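PDB 2UY1: cleavage stimulation factor 77 from Encephalitozoon cuniculi, which probably binds mRNA and, like its relatives of the suppressor of forked family, is likely to act in pre-mRNA 3'-end processing. Local coordinates for residues A16-A21 with L47-L52; Q161-L166 with D180-N185; D257-Y262 with L293-K298; T338-F343 with E358-F363. All blocks are in the same frame, centred on the assembly; numbering follows the deposited sequence.

Contact 1: residues A16-A21 with L47-L52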
# COMPACT_ATOMS: atom_id res chain seq x y z
N ALA B 16 -36.96 -18.93 22.04
CA ALA B 16 -37.61 -20.18 21.67
C ALA B 16 -38.03 -20.99 22.91
O ALA B 16 -38.98 -21.75 22.88
CB ALA B 16 -36.70 -20.98 20.79
N ILE B 17 -37.27 -20.85 23.98
CA ILE B 17 -37.69 -21.36 25.30
C ILE B 17 -38.90 -20.55 25.80
O ILE B 17 -39.87 -21.10 26.27
CB ILE B 17 -36.48 -21.27 26.28
CG1 ILE B 17 -35.31 -22.06 25.68
CG2 ILE B 17 -36.91 -21.68 27.71
CD1 ILE B 17 -33.94 -21.81 26.34
N MET B 18 -38.83 -19.24 25.63
CA MET B 18 -39.89 -18.30 25.98
C MET B 18 -41.23 -18.60 25.31
O MET B 18 -42.28 -18.69 25.97
CB MET B 18 -39.41 -16.90 25.57
CG MET B 18 -40.20 -15.77 26.10
SD MET B 18 -40.57 -15.90 27.85
CE MET B 18 -41.52 -14.38 27.94
N GLU B 19 -41.17 -18.78 24.00
CA GLU B 19 -42.34 -19.03 23.17
C GLU B 19 -42.94 -20.40 23.45
O GLU B 19 -44.14 -20.52 23.45
CB GLU B 19 -41.99 -18.84 21.69
CG GLU B 19 -42.15 -17.38 21.18
CD GLU B 19 -41.30 -17.03 19.93
OE1 GLU B 19 -41.10 -15.80 19.66
OE2 GLU B 19 -40.82 -17.99 19.24
N HIS B 20 -42.10 -21.41 23.69
CA HIS B 20 -42.52 -22.76 24.13
C HIS B 20 -43.23 -22.70 25.48
O HIS B 20 -44.38 -23.20 25.62
CB HIS B 20 -41.32 -23.70 24.17
CG HIS B 20 -41.65 -25.11 24.55
ND1 HIS B 20 -42.71 -25.81 24.02
CD2 HIS B 20 -41.03 -25.98 25.39
CE1 HIS B 20 -42.74 -27.02 24.53
NE2 HIS B 20 -41.75 -27.15 25.38
N ALA B 21 -42.59 -22.02 26.45
CA ALA B 21 -43.16 -21.76 27.79
C ALA B 21 -44.53 -21.10 27.74
O ALA B 21 -45.46 -21.52 28.46
CB ALA B 21 -42.16 -20.95 28.72
N LEU B 47 -35.93 -11.69 31.35
CA LEU B 47 -36.91 -11.23 32.37
C LEU B 47 -38.38 -11.63 32.12
O LEU B 47 -39.07 -12.16 33.01
CB LEU B 47 -36.78 -9.73 32.65
CG LEU B 47 -37.52 -9.25 33.92
CD1 LEU B 47 -37.19 -10.14 35.17
CD2 LEU B 47 -37.27 -7.76 34.22
N ASP B 48 -38.90 -11.32 30.95
CA ASP B 48 -40.02 -12.04 30.38
C ASP B 48 -39.65 -13.46 30.69
O ASP B 48 -38.57 -13.81 30.44
CB ASP B 48 -39.99 -11.87 28.87
CG ASP B 48 -40.09 -10.44 28.43
OD1 ASP B 48 -40.96 -9.73 28.91
OD2 ASP B 48 -39.35 -10.03 27.55
N LEU B 49 -40.51 -14.28 31.25
CA LEU B 49 -40.12 -15.66 31.54
C LEU B 49 -39.98 -15.93 32.99
O LEU B 49 -40.64 -16.78 33.52
CB LEU B 49 -38.81 -16.03 30.89
CG LEU B 49 -38.19 -17.40 31.02
CD1 LEU B 49 -39.17 -18.51 31.02
CD2 LEU B 49 -37.30 -17.55 29.92
N TRP B 50 -39.07 -15.22 33.63
CA TRP B 50 -39.19 -14.95 35.03
C TRP B 50 -40.54 -14.32 35.30
O TRP B 50 -41.25 -14.77 36.12
CB TRP B 50 -38.01 -14.13 35.55
CG TRP B 50 -36.75 -14.93 35.67
CD1 TRP B 50 -35.90 -15.23 34.69
CD2 TRP B 50 -36.22 -15.53 36.84
NE1 TRP B 50 -34.90 -15.99 35.14
CE2 TRP B 50 -35.05 -16.16 36.48
CE3 TRP B 50 -36.63 -15.59 38.17
CZ2 TRP B 50 -34.28 -16.86 37.39
CZ3 TRP B 50 -35.87 -16.27 39.06
CH2 TRP B 50 -34.72 -16.90 38.67
N MET B 51 -40.89 -13.33 34.55
CA MET B 51 -42.18 -12.68 34.77
C MET B 51 -43.37 -13.62 34.52
O MET B 51 -44.40 -13.53 35.18
CB MET B 51 -42.30 -11.43 33.90
CG MET B 51 -41.36 -10.32 34.32
SD MET B 51 -41.36 -9.97 36.10
CE MET B 51 -40.55 -8.36 36.05
N LEU B 52 -43.20 -14.54 33.59
CA LEU B 52 -44.18 -15.57 33.32
C LEU B 52 -44.22 -16.63 34.42
O LEU B 52 -45.28 -17.21 34.70
CB LEU B 52 -43.90 -16.22 31.95
CG LEU B 52 -44.58 -15.39 30.85
CD1 LEU B 52 -43.71 -15.32 29.57
CD2 LEU B 52 -46.00 -15.93 30.58
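Met18 reaches across to Leu49 and Leu52 as a bent thioether laid against the two leucine side chains, on a helix that runs the same way as its own. Its CG stands anti to the backbone N (chi1 -168°), and a bend at chi2 (47°) then turns the sulfur toward the other helix. There Met18 SD lies 3.5 Å from Leu49 CB. The two chains run past one another in opposite senses, so the sulfur meets the root of Leu49 rather than its methyls. Against Leu52 the methionine lies crosswise. The terminal methyl of Met18 is modelled too tightly against Asp48 and against CD1 of Leu52, so the places of these atoms are doubtful, and the contact is better read from the sulfur and Leu49.

The short axes approach to 10.0 Å at 23°, nearly parallel, as expected of helices 14-26 and 47-57 when helix 30-40 runs between them in the chain: the alternation of an alpha-helical repeat protein of the HAT (half-a-TPR) kind. Backbones come nearest at Met18 and Leu49, whose CA atoms are 6.2 Å apart. One turn on, Ala21 points at the opposite helix, and its CB sits a looser 4.5 Å from Leu49 CD1. Helix 30-40 packs on the same residues: Leu36 touches Ala21 and Phe37 touches Leu49. Trp50, which points away from helix 14-26, turns to helix 69-78 and meets Phe78 edge-to-face, while its NE1 is held by the carbonyl of Ser44.

Contact 2: residues Q161-L166 with D180-N185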
# COMPACT_ATOMS: atom_id res chain seq x y z
N GLN B 161 -26.68 7.36 33.47
CA GLN B 161 -26.44 8.28 32.36
C GLN B 161 -25.45 7.70 31.38
O GLN B 161 -25.71 7.69 30.17
CB GLN B 161 -25.92 9.64 32.84
CG GLN B 161 -26.87 10.45 33.71
CD GLN B 161 -26.12 11.51 34.52
OE1 GLN B 161 -24.88 11.61 34.46
NE2 GLN B 161 -26.87 12.30 35.29
N GLN B 162 -24.31 7.23 31.89
CA GLN B 162 -23.25 6.59 31.07
C GLN B 162 -23.70 5.28 30.42
O GLN B 162 -23.18 4.91 29.36
CB GLN B 162 -21.97 6.36 31.88
CG GLN B 162 -21.40 7.62 32.58
CD GLN B 162 -19.89 7.53 32.89
OE1 GLN B 162 -19.40 6.55 33.49
NE2 GLN B 162 -19.14 8.57 32.50
N ILE B 163 -24.67 4.60 31.06
CA ILE B 163 -25.18 3.27 30.66
C ILE B 163 -26.32 3.41 29.64
O ILE B 163 -26.39 2.65 28.66
CB ILE B 163 -25.65 2.46 31.94
CG1 ILE B 163 -24.46 2.06 32.80
CG2 ILE B 163 -26.43 1.18 31.57
CD1 ILE B 163 -24.86 1.54 34.18
N GLN B 164 -27.20 4.39 29.86
CA GLN B 164 -28.41 4.61 29.04
C GLN B 164 -28.15 4.57 27.55
O GLN B 164 -28.93 3.94 26.83
CB GLN B 164 -29.10 5.93 29.40
CG GLN B 164 -30.55 6.00 28.98
CD GLN B 164 -31.27 7.23 29.55
OE1 GLN B 164 -30.72 7.97 30.39
NE2 GLN B 164 -32.51 7.45 29.10
N PRO B 165 -27.08 5.26 27.07
CA PRO B 165 -26.94 5.27 25.63
C PRO B 165 -26.43 3.92 25.08
O PRO B 165 -26.68 3.61 23.93
CB PRO B 165 -25.93 6.41 25.37
CG PRO B 165 -25.10 6.46 26.60
CD PRO B 165 -25.99 6.03 27.73
N LEU B 166 -25.74 3.13 25.90
CA LEU B 166 -25.28 1.81 25.51
C LEU B 166 -26.46 0.81 25.41
O LEU B 166 -26.49 -0.06 24.54
CB LEU B 166 -24.18 1.31 26.47
CG LEU B 166 -23.01 2.19 26.93
CD1 LEU B 166 -22.28 1.53 28.05
CD2 LEU B 166 -22.01 2.62 25.84
N ASP B 180 -16.58 -2.91 30.00
CA ASP B 180 -15.40 -2.06 30.31
C ASP B 180 -15.68 -0.95 31.34
O ASP B 180 -14.89 -0.74 32.25
CB ASP B 180 -14.84 -1.43 29.04
CG ASP B 180 -14.35 -2.44 28.02
OD1 ASP B 180 -13.72 -3.46 28.39
OD2 ASP B 180 -14.61 -2.18 26.82
N LEU B 181 -16.79 -0.23 31.15
CA LEU B 181 -17.25 0.81 32.09
C LEU B 181 -17.44 0.28 33.52
O LEU B 181 -16.99 0.92 34.47
CB LEU B 181 -18.55 1.48 31.58
CG LEU B 181 -19.43 2.32 32.55
CD1 LEU B 181 -19.07 3.75 32.48
CD2 LEU B 181 -20.92 2.16 32.29
N GLU B 182 -18.11 -0.88 33.65
CA GLU B 182 -18.33 -1.55 34.95
C GLU B 182 -17.09 -2.17 35.57
O GLU B 182 -16.96 -2.24 36.81
CB GLU B 182 -19.42 -2.63 34.84
CG GLU B 182 -20.86 -2.11 34.74
CD GLU B 182 -21.34 -1.32 35.98
OE1 GLU B 182 -20.85 -1.58 37.11
OE2 GLU B 182 -22.23 -0.46 35.81
N MET B 183 -16.20 -2.67 34.73
CA MET B 183 -14.91 -3.18 35.23
C MET B 183 -14.09 -2.14 35.97
O MET B 183 -13.39 -2.49 36.93
CB MET B 183 -14.06 -3.78 34.12
CG MET B 183 -14.54 -5.11 33.62
SD MET B 183 -14.61 -6.36 34.94
CE MET B 183 -12.88 -6.69 35.23
N GLU B 184 -14.15 -0.89 35.51
CA GLU B 184 -13.29 0.19 36.03
C GLU B 184 -13.93 0.88 37.23
O GLU B 184 -13.27 1.07 38.28
CB GLU B 184 -12.88 1.21 34.94
CG GLU B 184 -14.04 1.92 34.24
CD GLU B 184 -13.67 3.22 33.52
OE1 GLU B 184 -12.47 3.60 33.45
OE2 GLU B 184 -14.60 3.88 33.00
N ASN B 185 -15.20 1.25 37.05
CA ASN B 185 -16.16 1.69 38.10
C ASN B 185 -17.19 2.71 37.58
O ASN B 185 -17.84 2.47 36.55
CB ASN B 185 -15.49 2.13 39.40
CG ASN B 185 -15.23 0.96 40.34
OD1 ASN B 185 -15.39 -0.28 39.83
ND2 ASN B 185 -14.89 1.16 41.51
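Glu182 OE1 is gripped from beyond the two segments, by a salt bridge to Arg197 NE and more weakly by a long ion pair to Arg159, while Glu182 OE2, on the same carboxylate, rests 3.7 Å from Ile163 CD1. The case illustrates how a buried acid can border an apolar interface when an arginine can probably balance its charge. The bend of Glu182 at chi2 (-63°) brings that carboxylate round toward Ile163, and the two side chains cross at about a right angle.

Leu181 carries the rest, pointing toward the opposite helix and dividing its two methyls between neighbours. Leu181 CD2 meets Ile163 CG1 at 3.6 Å and, more loosely, Leu166 CD1 at 4.5 Å. CD1 meets the oxygen end of the Gln162 amide from a tilt out of its plane, an approach modelled too closely to carry weight. Helices 150-167 and 173-184 follow each other in the chain and pack antiparallel, their short axes 11.5 Å apart at 160°, the helical hairpin from which HAT-type solenoids are built. Within the first helix the bonding is interrupted at Pro165, whose ring nitrogen has no proton to give, and Leu166 N makes a weak bond to Ile163 O, 2.9 Å long. Helix 193-208 packs against Glu182: Met198 and Ile201 touch its side chain, and His194 NE2 bonds to its backbone carbonyl.

Contact 3: residues D257-Y262 with L293-K298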
# COMPACT_ATOMS: atom_id res chain seq x y z
N ASP B 257 -6.53 -25.88 26.88
CA ASP B 257 -5.66 -27.05 26.80
C ASP B 257 -6.39 -28.32 26.30
O ASP B 257 -6.32 -29.38 26.94
CB ASP B 257 -4.98 -27.30 28.15
CG ASP B 257 -3.80 -28.25 28.07
OD1 ASP B 257 -3.38 -28.59 26.95
OD2 ASP B 257 -3.30 -28.70 29.15
N GLU B 258 -7.01 -28.21 25.13
CA GLU B 258 -7.78 -29.33 24.55
C GLU B 258 -7.37 -29.66 23.09
O GLU B 258 -8.06 -29.21 22.14
CB GLU B 258 -9.26 -29.02 24.61
CG GLU B 258 -9.85 -29.01 26.00
CD GLU B 258 -9.96 -30.42 26.63
OE1 GLU B 258 -10.20 -31.42 25.88
OE2 GLU B 258 -9.79 -30.50 27.87
N GLU B 259 -6.30 -30.47 22.92
CA GLU B 259 -5.69 -30.78 21.60
C GLU B 259 -6.66 -31.45 20.65
O GLU B 259 -6.48 -31.43 19.42
CB GLU B 259 -4.42 -31.65 21.76
CG GLU B 259 -3.48 -31.58 20.57
CD GLU B 259 -2.16 -32.32 20.69
OE1 GLU B 259 -1.72 -32.69 21.81
OE2 GLU B 259 -1.51 -32.51 19.64
N ALA B 260 -7.72 -32.06 21.21
CA ALA B 260 -8.68 -32.84 20.39
C ALA B 260 -9.45 -32.01 19.39
O ALA B 260 -9.95 -32.53 18.36
CB ALA B 260 -9.69 -33.62 21.28
N VAL B 261 -9.55 -30.71 19.67
CA VAL B 261 -10.34 -29.82 18.81
C VAL B 261 -9.80 -29.72 17.39
O VAL B 261 -10.57 -29.65 16.42
CB VAL B 261 -10.66 -28.41 19.48
CG1 VAL B 261 -11.23 -28.64 20.92
CG2 VAL B 261 -9.47 -27.47 19.47
N TYR B 262 -8.49 -29.79 17.26
CA TYR B 262 -7.85 -29.67 15.97
C TYR B 262 -8.22 -30.84 15.06
O TYR B 262 -8.64 -30.62 13.92
CB TYR B 262 -6.35 -29.53 16.15
CG TYR B 262 -6.02 -28.39 17.12
CD1 TYR B 262 -6.31 -27.07 16.77
CD2 TYR B 262 -5.40 -28.64 18.35
CE1 TYR B 262 -6.04 -26.01 17.67
CE2 TYR B 262 -5.10 -27.58 19.25
CZ TYR B 262 -5.42 -26.29 18.88
OH TYR B 262 -5.14 -25.26 19.70
N LEU B 293 -0.32 -26.77 15.03
CA LEU B 293 1.14 -26.66 15.19
C LEU B 293 1.54 -25.71 16.30
O LEU B 293 2.48 -26.01 17.05
CB LEU B 293 1.87 -26.25 13.87
CG LEU B 293 1.96 -27.33 12.78
CD1 LEU B 293 2.31 -26.67 11.44
CD2 LEU B 293 2.97 -28.39 13.10
N ASN B 294 0.85 -24.55 16.37
CA ASN B 294 1.11 -23.52 17.40
C ASN B 294 0.88 -24.05 18.79
O ASN B 294 1.68 -23.77 19.72
CB ASN B 294 0.22 -22.27 17.26
CG ASN B 294 0.46 -21.25 18.38
OD1 ASN B 294 1.53 -20.67 18.49
ND2 ASN B 294 -0.54 -21.02 19.21
N TYR B 295 -0.24 -24.76 18.92
CA TYR B 295 -0.60 -25.48 20.17
C TYR B 295 0.55 -26.38 20.62
O TYR B 295 1.00 -26.32 21.78
CB TYR B 295 -1.91 -26.29 20.00
CG TYR B 295 -2.20 -27.22 21.19
CD1 TYR B 295 -3.10 -26.84 22.20
CD2 TYR B 295 -1.50 -28.44 21.36
CE1 TYR B 295 -3.35 -27.70 23.31
CE2 TYR B 295 -1.70 -29.24 22.53
CZ TYR B 295 -2.64 -28.88 23.46
OH TYR B 295 -2.88 -29.70 24.58
N VAL B 296 1.02 -27.21 19.70
CA VAL B 296 2.07 -28.16 19.99
C VAL B 296 3.39 -27.51 20.31
O VAL B 296 4.06 -27.94 21.22
CB VAL B 296 2.20 -29.26 18.91
CG1 VAL B 296 3.41 -30.15 19.18
CG2 VAL B 296 0.95 -30.09 18.87
N LEU B 297 3.79 -26.45 19.57
CA LEU B 297 4.97 -25.69 19.89
C LEU B 297 4.88 -25.13 21.29
O LEU B 297 5.86 -25.12 22.05
CB LEU B 297 5.11 -24.48 18.91
CG LEU B 297 6.34 -23.58 19.01
CD1 LEU B 297 7.69 -24.33 18.92
CD2 LEU B 297 6.30 -22.37 17.99
N LYS B 298 3.74 -24.60 21.65
CA LYS B 298 3.59 -24.03 22.98
C LYS B 298 3.60 -25.07 24.10
O LYS B 298 4.16 -24.82 25.18
CB LYS B 298 2.32 -23.17 23.06
CG LYS B 298 2.36 -21.91 22.14
CD LYS B 298 3.04 -20.75 22.82
CE LYS B 298 3.30 -19.58 21.84
NZ LYS B 298 3.74 -20.03 20.49
O HOH W 1 -2.50 -32.63 24.45
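Tyr295, on helix 282-300, packs beside the entry to helix 260-269, a meeting of successive helices in an alpha-helical, HAT-type solenoid. Its CG is anti to the backbone N (chi1 171°), which carries the ring toward 257-262. The polar contacts lie at the hydroxyl and the neighbouring acids. Tyr295 OH donates to Asp257 OD1 at 2.7 Å, near the plane of the ring, although the exact place of that oxygen is less sure. A water donates both to this hydroxyl, at 3.0 Å from Tyr295 OH, and to Glu259 OE1, at 2.8 Å, tying the phenol to a second acid, whose OE2 bonds to His292 NE2.

The aromatic contact is an offset edge-to-face pair, in which the edge of Tyr262 is turned toward the face of Tyr295, ring centroids 5.5 Å apart and planes at 61°. Tyr262 also meets the ring of His292.

Packing against carbon completes the setting. Glu259 CA lies over a face of Tyr295, toward its rim, and the extended Glu259 chain runs across that ring, Glu259 CG 3.5 Å from Tyr295 CE2. Glu259 OE2 lies 3.5 Å from Val296 CG2.

Contact 4: residues T338-F343 with E358-F363; sequences TPYNIF and EEFFLF
Phe343 and Phe360 meet as a pair of nearly parallel but slid rings, planes 8° apart and centroids 4.7 Å apart, a worked example of how slippage lets CH-pi contacts replace ring overlap. With the rings displaced, Phe343 CB sits 3.3 Å from the centroid of the Phe360 ring, over its centre, and Phe360 CA lies 3.8 Å from the centroid of the Phe343 ring, over its face. Phe360 has CG anti to the backbone N (chi1 -169°), which sends its ring across toward helix 337-349; there its CZ edge is turned to one face of Tyr340, toward the rim, in a T-shaped pair with planes at 68°.

Farther along the Phe343 ring Phe363 comes in obliquely, with Phe363 CD2 3.3 Å from Phe343 CE1, and its tip reaches Pro339, Phe363 CZ lying 3.9 Å from Pro339 CB. These four aromatics form one cluster in the antiparallel pairing of helices 337-349 and 354-367, whose short axes pass 10.8 Å apart, the hairpin of a HAT-type repeat.

Outside this shell, Tyr330 and Phe363 pair edge-to-face, Ala326 of the same helix 319-333 touches Pro339 and Phe343, and Leu347 and Leu376 touch Phe360. The carbonyl oxygen of Tyr340, close to Phe360 CZ, also accepts a bond from Ser344 OG. Across this interface the attraction is one of dispersion and weak ring electrostatics, without a salt bridge, so the fit of the aromatic shapes probably does much to set how the two helices sit.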
# COMPACT_ATOMS: atom_id res chain seq x y z
N THR B 338 17.15 -24.15 7.27
CA THR B 338 15.93 -24.89 7.47
C THR B 338 14.73 -24.21 6.85
O THR B 338 14.02 -24.88 6.14
CB THR B 338 15.68 -25.20 8.98
OG1 THR B 338 16.66 -26.17 9.39
CG2 THR B 338 14.20 -25.74 9.26
N PRO B 339 14.50 -22.87 7.13
CA PRO B 339 13.39 -22.18 6.41
C PRO B 339 13.54 -22.20 4.89
O PRO B 339 12.52 -22.30 4.20
CB PRO B 339 13.37 -20.74 6.97
CG PRO B 339 14.61 -20.57 7.78
CD PRO B 339 15.18 -21.97 8.10
N TYR B 340 14.77 -22.12 4.39
CA TYR B 340 14.99 -22.20 2.95
C TYR B 340 14.42 -23.51 2.41
O TYR B 340 13.76 -23.57 1.36
CB TYR B 340 16.48 -22.13 2.64
CG TYR B 340 16.76 -22.20 1.16
CD1 TYR B 340 16.95 -21.03 0.43
CD2 TYR B 340 16.82 -23.43 0.46
CE1 TYR B 340 17.22 -21.06 -0.89
CE2 TYR B 340 17.07 -23.47 -0.95
CZ TYR B 340 17.29 -22.26 -1.60
OH TYR B 340 17.56 -22.20 -2.96
N ASN B 341 14.70 -24.58 3.14
CA ASN B 341 14.26 -25.90 2.76
C ASN B 341 12.78 -26.09 2.91
O ASN B 341 12.19 -26.69 2.06
CB ASN B 341 15.13 -26.99 3.40
CG ASN B 341 16.57 -26.92 2.88
OD1 ASN B 341 17.03 -27.79 2.19
ND2 ASN B 341 17.25 -25.81 3.15
N ILE B 342 12.17 -25.51 3.94
CA ILE B 342 10.70 -25.59 4.09
C ILE B 342 9.97 -24.81 2.99
O ILE B 342 9.00 -25.30 2.41
CB ILE B 342 10.27 -25.14 5.51
CG1 ILE B 342 10.98 -26.00 6.55
CG2 ILE B 342 8.78 -25.14 5.64
CD1 ILE B 342 10.78 -25.62 7.98
N PHE B 343 10.45 -23.60 2.69
CA PHE B 343 9.89 -22.79 1.57
C PHE B 343 10.05 -23.53 0.23
O PHE B 343 9.13 -23.53 -0.59
CB PHE B 343 10.64 -21.47 1.44
CG PHE B 343 10.11 -20.32 2.27
CD1 PHE B 343 10.92 -19.73 3.22
CD2 PHE B 343 8.88 -19.72 1.98
CE1 PHE B 343 10.45 -18.66 3.99
CE2 PHE B 343 8.41 -18.60 2.73
CZ PHE B 343 9.20 -18.08 3.75
N GLU B 358 6.56 -15.04 -3.64
CA GLU B 358 6.80 -13.71 -3.09
C GLU B 358 7.26 -13.69 -1.65
O GLU B 358 8.18 -12.94 -1.32
CB GLU B 358 5.58 -12.80 -3.28
CG GLU B 358 5.73 -11.36 -2.72
CD GLU B 358 4.61 -10.40 -3.14
OE1 GLU B 358 4.41 -10.13 -4.36
OE2 GLU B 358 3.97 -9.83 -2.24
N GLU B 359 6.61 -14.49 -0.80
CA GLU B 359 6.93 -14.52 0.61
C GLU B 359 8.27 -15.17 0.81
O GLU B 359 8.91 -14.78 1.72
CB GLU B 359 5.88 -15.26 1.45
CG GLU B 359 4.52 -14.57 1.62
CD GLU B 359 4.57 -13.26 2.41
OE1 GLU B 359 5.38 -13.19 3.34
OE2 GLU B 359 3.81 -12.29 2.11
N PHE B 360 8.66 -16.15 -0.04
CA PHE B 360 10.00 -16.79 -0.00
C PHE B 360 11.07 -15.78 -0.43
O PHE B 360 12.06 -15.68 0.22
CB PHE B 360 10.06 -17.97 -0.99
CG PHE B 360 11.29 -18.89 -0.86
CD1 PHE B 360 12.21 -18.76 0.15
CD2 PHE B 360 11.46 -19.95 -1.78
CE1 PHE B 360 13.30 -19.61 0.26
CE2 PHE B 360 12.53 -20.78 -1.70
CZ PHE B 360 13.47 -20.61 -0.70
N PHE B 361 10.88 -15.10 -1.56
CA PHE B 361 11.87 -14.15 -2.00
C PHE B 361 12.07 -13.04 -1.01
O PHE B 361 13.20 -12.69 -0.71
CB PHE B 361 11.59 -13.62 -3.41
CG PHE B 361 12.50 -12.46 -3.79
CD1 PHE B 361 13.89 -12.69 -4.00
CD2 PHE B 361 11.99 -11.17 -3.86
CE1 PHE B 361 14.79 -11.61 -4.29
CE2 PHE B 361 12.87 -10.07 -4.18
CZ PHE B 361 14.29 -10.35 -4.40
N LEU B 362 11.00 -12.50 -0.47
CA LEU B 362 11.09 -11.27 0.35
C LEU B 362 11.62 -11.60 1.73
O LEU B 362 12.27 -10.78 2.40
CB LEU B 362 9.75 -10.55 0.47
CG LEU B 362 9.17 -9.90 -0.81
CD1 LEU B 362 7.79 -9.39 -0.50
CD2 LEU B 362 10.05 -8.75 -1.44
N PHE B 363 11.31 -12.82 2.17
CA PHE B 363 11.89 -13.37 3.38
C PHE B 363 13.40 -13.49 3.17
O PHE B 363 14.18 -13.15 4.02
CB PHE B 363 11.35 -14.79 3.66
CG PHE B 363 12.14 -15.52 4.72
CD1 PHE B 363 11.97 -15.20 6.09
CD2 PHE B 363 13.01 -16.54 4.39
CE1 PHE B 363 12.71 -15.89 7.09
CE2 PHE B 363 13.77 -17.21 5.38
CZ PHE B 363 13.63 -16.88 6.73

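The four contacts follow one another in series along a single all-helical solenoid, each closing before the next opens. Contacts 1 and 4 lie on opposite sides of the chain's centre, their centres about 58 Å apart, and no two contacts touch. Contacts 1 and 2 are about 28 Å apart between centres, contacts 2 and 3 about 37 Å, while contacts 3 and 4 come nearest, about 9 Å between closest atoms. Helix 319-333 bridges these last two: it packs on Leu293 and Asn294 of contact 3 and on Pro339 and Phe343 of contact 4. Segments of contacts 2 and 3 also meet the partner chain, at Glu184 and at Asn294, Leu297 and Lys298.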